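Local coordinates for HydG protein (Carboxydothermus hydrogenoformans, PDB 4RTB) that is a radical SAM maturase of FeFe-hydrogenase, a CO and CN synthase that carries an iron-sulfur cluster and S-adenosylmethionine, at residues A234-I239 and A268-K273. Sequence-based numbering, arbitrary orientation.
Sequences AVERAI and ADYLKK
Tyr270 reaches across from helix 257-275 and gives its hydroxyl to the carboxylate of Glu236 on helix 234-240. The hydrogen bond from Tyr270 OH to Glu236 OE1 is 2.8 Å long. It meets the oxygen from above the carboxylate plane, 65° out of it. The second oxygen, Glu236 OE2, sits at the edge of the ring, close to the ring plane. The two side chains cross at about a right angle, and the carboxylate and ring planes lie 46° apart. Tyr270 leaves its backbone already aimed toward helix 234-240. With CG anti to the backbone N, chi1 169°, the hydroxyl is carried on to the carboxylate. The Glu236 chain bends at chi2 and brings its acid group to the ring edge. Leu271 also comes near, with CD1 4.4 Å from Glu236 OE2. The nearest CA atoms, of Glu236 and Leu271, are 8.0 Å apart, and the side chains bridge that space. Val235 and Ile239 rest on Ile246 of strand 246-249, and Leu271 on Ile248, as helices cover strands in a radical SAM barrel. A phenylalanine in place of Tyr270 would probably leave Glu236 OE1 without this donor and its carboxylate freer to turn. Tyr270 OH also makes a weak hydrogen bond to His20 O. One phenol-carboxylate bond thus carries the polar link between these two helices, and its steep approach to the carboxylate probably fixes Glu236 only in part.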
ATOM      1  N   ALA A 234     -13.989   5.718  -9.269  1.00 70.53           N
ATOM      2  CA  ALA A 234     -14.579   4.807  -8.293  1.00 73.54           C
ATOM      3  C   ALA A 234     -14.378   5.339  -6.881  1.00 78.35           C
ATOM      4  O   ALA A 234     -15.287   5.287  -6.044  1.00 83.06           O
ATOM      5  CB  ALA A 234     -13.977   3.417  -8.424  1.00 69.56           C
ATOM      6  N   VAL A 235     -13.178   5.849  -6.624  1.00 72.42           N
ATOM      7  CA  VAL A 235     -12.848   6.414  -5.325  1.00 73.49           C
ATOM      8  C   VAL A 235     -13.677   7.664  -5.050  1.00 68.97           C
ATOM      9  O   VAL A 235     -14.012   7.943  -3.904  1.00 68.39           O
ATOM     10  CB  VAL A 235     -11.349   6.752  -5.217  1.00 68.77           C
ATOM     11  CG1 VAL A 235     -10.646   5.746  -4.320  1.00 58.24           C
ATOM     12  CG2 VAL A 235     -10.709   6.779  -6.601  1.00 75.61           C
ATOM     13  N   GLU A 236     -14.009   8.411  -6.101  1.00 64.29           N
ATOM     14  CA  GLU A 236     -14.900   9.559  -5.966  1.00 75.18           C
ATOM     15  C   GLU A 236     -16.249   9.125  -5.418  1.00 83.35           C
ATOM     16  O   GLU A 236     -16.766   9.708  -4.462  1.00 89.38           O
ATOM     17  CB  GLU A 236     -15.088  10.259  -7.308  1.00 81.15           C
ATOM     18  CG  GLU A 236     -14.422  11.611  -7.396  1.00 90.11           C
ATOM     19  CD  GLU A 236     -13.771  11.834  -8.740  1.00 98.64           C
ATOM     20  OE1 GLU A 236     -14.401  12.470  -9.611  1.00100.76           O
ATOM     21  OE2 GLU A 236     -12.630  11.361  -8.923  1.00103.35           O
ATOM     22  N   ARG A 237     -16.815   8.093  -6.033  1.00 77.94           N
ATOM     23  CA  ARG A 237     -18.077   7.537  -5.578  1.00 77.25           C
ATOM     24  C   ARG A 237     -17.955   7.013  -4.153  1.00 72.83           C
ATOM     25  O   ARG A 237     -18.876   7.166  -3.351  1.00 76.02           O
ATOM     26  CB  ARG A 237     -18.544   6.430  -6.523  1.00 78.87           C
ATOM     27  CG  ARG A 237     -19.104   6.962  -7.829  1.00 78.71           C
ATOM     28  CD  ARG A 237     -19.494   5.845  -8.775  1.00 65.89           C
ATOM     29  NE  ARG A 237     -18.438   5.546  -9.735  1.00 65.36           N
ATOM     30  CZ  ARG A 237     -17.786   4.390  -9.792  1.00 65.31           C
ATOM     31  NH1 ARG A 237     -18.084   3.417  -8.943  1.00 63.32           N
ATOM     32  NH2 ARG A 237     -16.841   4.204 -10.703  1.00 63.95           N
ATOM     33  N   ALA A 238     -16.815   6.407  -3.836  1.00 67.00           N
ATOM     34  CA  ALA A 238     -16.587   5.891  -2.491  1.00 60.75           C
ATOM     35  C   ALA A 238     -16.616   7.027  -1.474  1.00 69.27           C
ATOM     36  O   ALA A 238     -17.199   6.897  -0.397  1.00 62.04           O
ATOM     37  CB  ALA A 238     -15.269   5.144  -2.422  1.00 59.32           C
ATOM     38  N   ILE A 239     -15.991   8.145  -1.832  1.00 72.57           N
ATOM     39  CA  ILE A 239     -15.968   9.330  -0.988  1.00 74.20           C
ATOM     40  C   ILE A 239     -17.369   9.895  -0.787  1.00 81.56           C
ATOM     41  O   ILE A 239     -17.820  10.066   0.346  1.00 82.47           O
ATOM     42  CB  ILE A 239     -15.065  10.432  -1.579  1.00 75.31           C
ATOM     43  CG1 ILE A 239     -13.598  10.005  -1.542  1.00 77.25           C
ATOM     44  CG2 ILE A 239     -15.238  11.731  -0.810  1.00 76.96           C
ATOM     45  CD1 ILE A 239     -13.015   9.954  -0.150  1.00 79.64           C
ATOM     46  N   ALA A 268      -3.922  12.075  -6.517  1.00 73.84           N
ATOM     47  CA  ALA A 268      -3.968  12.532  -5.129  1.00 71.74           C
ATOM     48  C   ALA A 268      -4.168  14.045  -5.049  1.00 70.18           C
ATOM     49  O   ALA A 268      -4.945  14.537  -4.222  1.00 62.23           O
ATOM     50  CB  ALA A 268      -2.704  12.126  -4.398  1.00 60.09           C
ATOM     51  N   ASP A 269      -3.456  14.772  -5.907  1.00 67.14           N
ATOM     52  CA  ASP A 269      -3.652  16.208  -6.067  1.00 77.86           C
ATOM     53  C   ASP A 269      -5.123  16.530  -6.291  1.00 77.19           C
ATOM     54  O   ASP A 269      -5.715  17.340  -5.568  1.00 72.26           O
ATOM     55  CB  ASP A 269      -2.824  16.736  -7.241  1.00 95.64           C
ATOM     56  CG  ASP A 269      -1.597  17.507  -6.799  1.00110.69           C
ATOM     57  OD1 ASP A 269      -0.959  17.103  -5.804  1.00112.97           O
ATOM     58  OD2 ASP A 269      -1.267  18.516  -7.457  1.00116.06           O
ATOM     59  N   TYR A 270      -5.696  15.880  -7.302  1.00 78.38           N
ATOM     60  CA  TYR A 270      -7.094  16.071  -7.673  1.00 76.73           C
ATOM     61  C   TYR A 270      -8.032  15.840  -6.498  1.00 76.58           C
ATOM     62  O   TYR A 270      -8.891  16.677  -6.213  1.00 66.21           O
ATOM     63  CB  TYR A 270      -7.471  15.143  -8.830  1.00 75.52           C
ATOM     64  CG  TYR A 270      -8.957  15.085  -9.117  1.00 83.42           C
ATOM     65  CD1 TYR A 270      -9.755  14.093  -8.558  1.00 86.52           C
ATOM     66  CD2 TYR A 270      -9.561  16.018  -9.951  1.00 88.94           C
ATOM     67  CE1 TYR A 270     -11.111  14.038  -8.815  1.00 90.07           C
ATOM     68  CE2 TYR A 270     -10.918  15.966 -10.216  1.00 91.33           C
ATOM     69  CZ  TYR A 270     -11.687  14.973  -9.646  1.00 94.36           C
ATOM     70  OH  TYR A 270     -13.039  14.912  -9.902  1.00101.79           O
ATOM     71  N   LEU A 271      -7.874  14.702  -5.829  1.00 63.85           N
ATOM     72  CA  LEU A 271      -8.700  14.389  -4.667  1.00 63.47           C
ATOM     73  C   LEU A 271      -8.598  15.476  -3.600  1.00 85.94           C
ATOM     74  O   LEU A 271      -9.616  15.936  -3.073  1.00 85.79           O
ATOM     75  CB  LEU A 271      -8.310  13.034  -4.070  1.00 61.97           C
ATOM     76  CG  LEU A 271      -9.103  11.792  -4.498  1.00 70.96           C
ATOM     77  CD1 LEU A 271     -10.422  12.165  -5.175  1.00 74.48           C
ATOM     78  CD2 LEU A 271      -8.275  10.873  -5.381  1.00 66.93           C
ATOM     79  N   LYS A 272      -7.369  15.887  -3.295  1.00 85.37           N
ATOM     80  CA  LYS A 272      -7.130  16.936  -2.309  1.00 83.27           C
ATOM     81  C   LYS A 272      -7.851  18.233  -2.671  1.00 83.45           C
ATOM     82  O   LYS A 272      -8.463  18.871  -1.813  1.00 84.38           O
ATOM     83  CB  LYS A 272      -5.630  17.197  -2.160  1.00 80.19           C
ATOM     84  N   LYS A 273      -7.784  18.615  -3.944  1.00 82.62           N
ATOM     85  CA  LYS A 273      -8.428  19.844  -4.396  1.00 82.85           C
ATOM     86  C   LYS A 273      -9.954  19.743  -4.374  1.00 86.21           C
ATOM     87  O   LYS A 273     -10.642  20.713  -4.051  1.00 83.81           O
ATOM     88  CB  LYS A 273      -7.952  20.207  -5.804  1.00 69.17           C
TER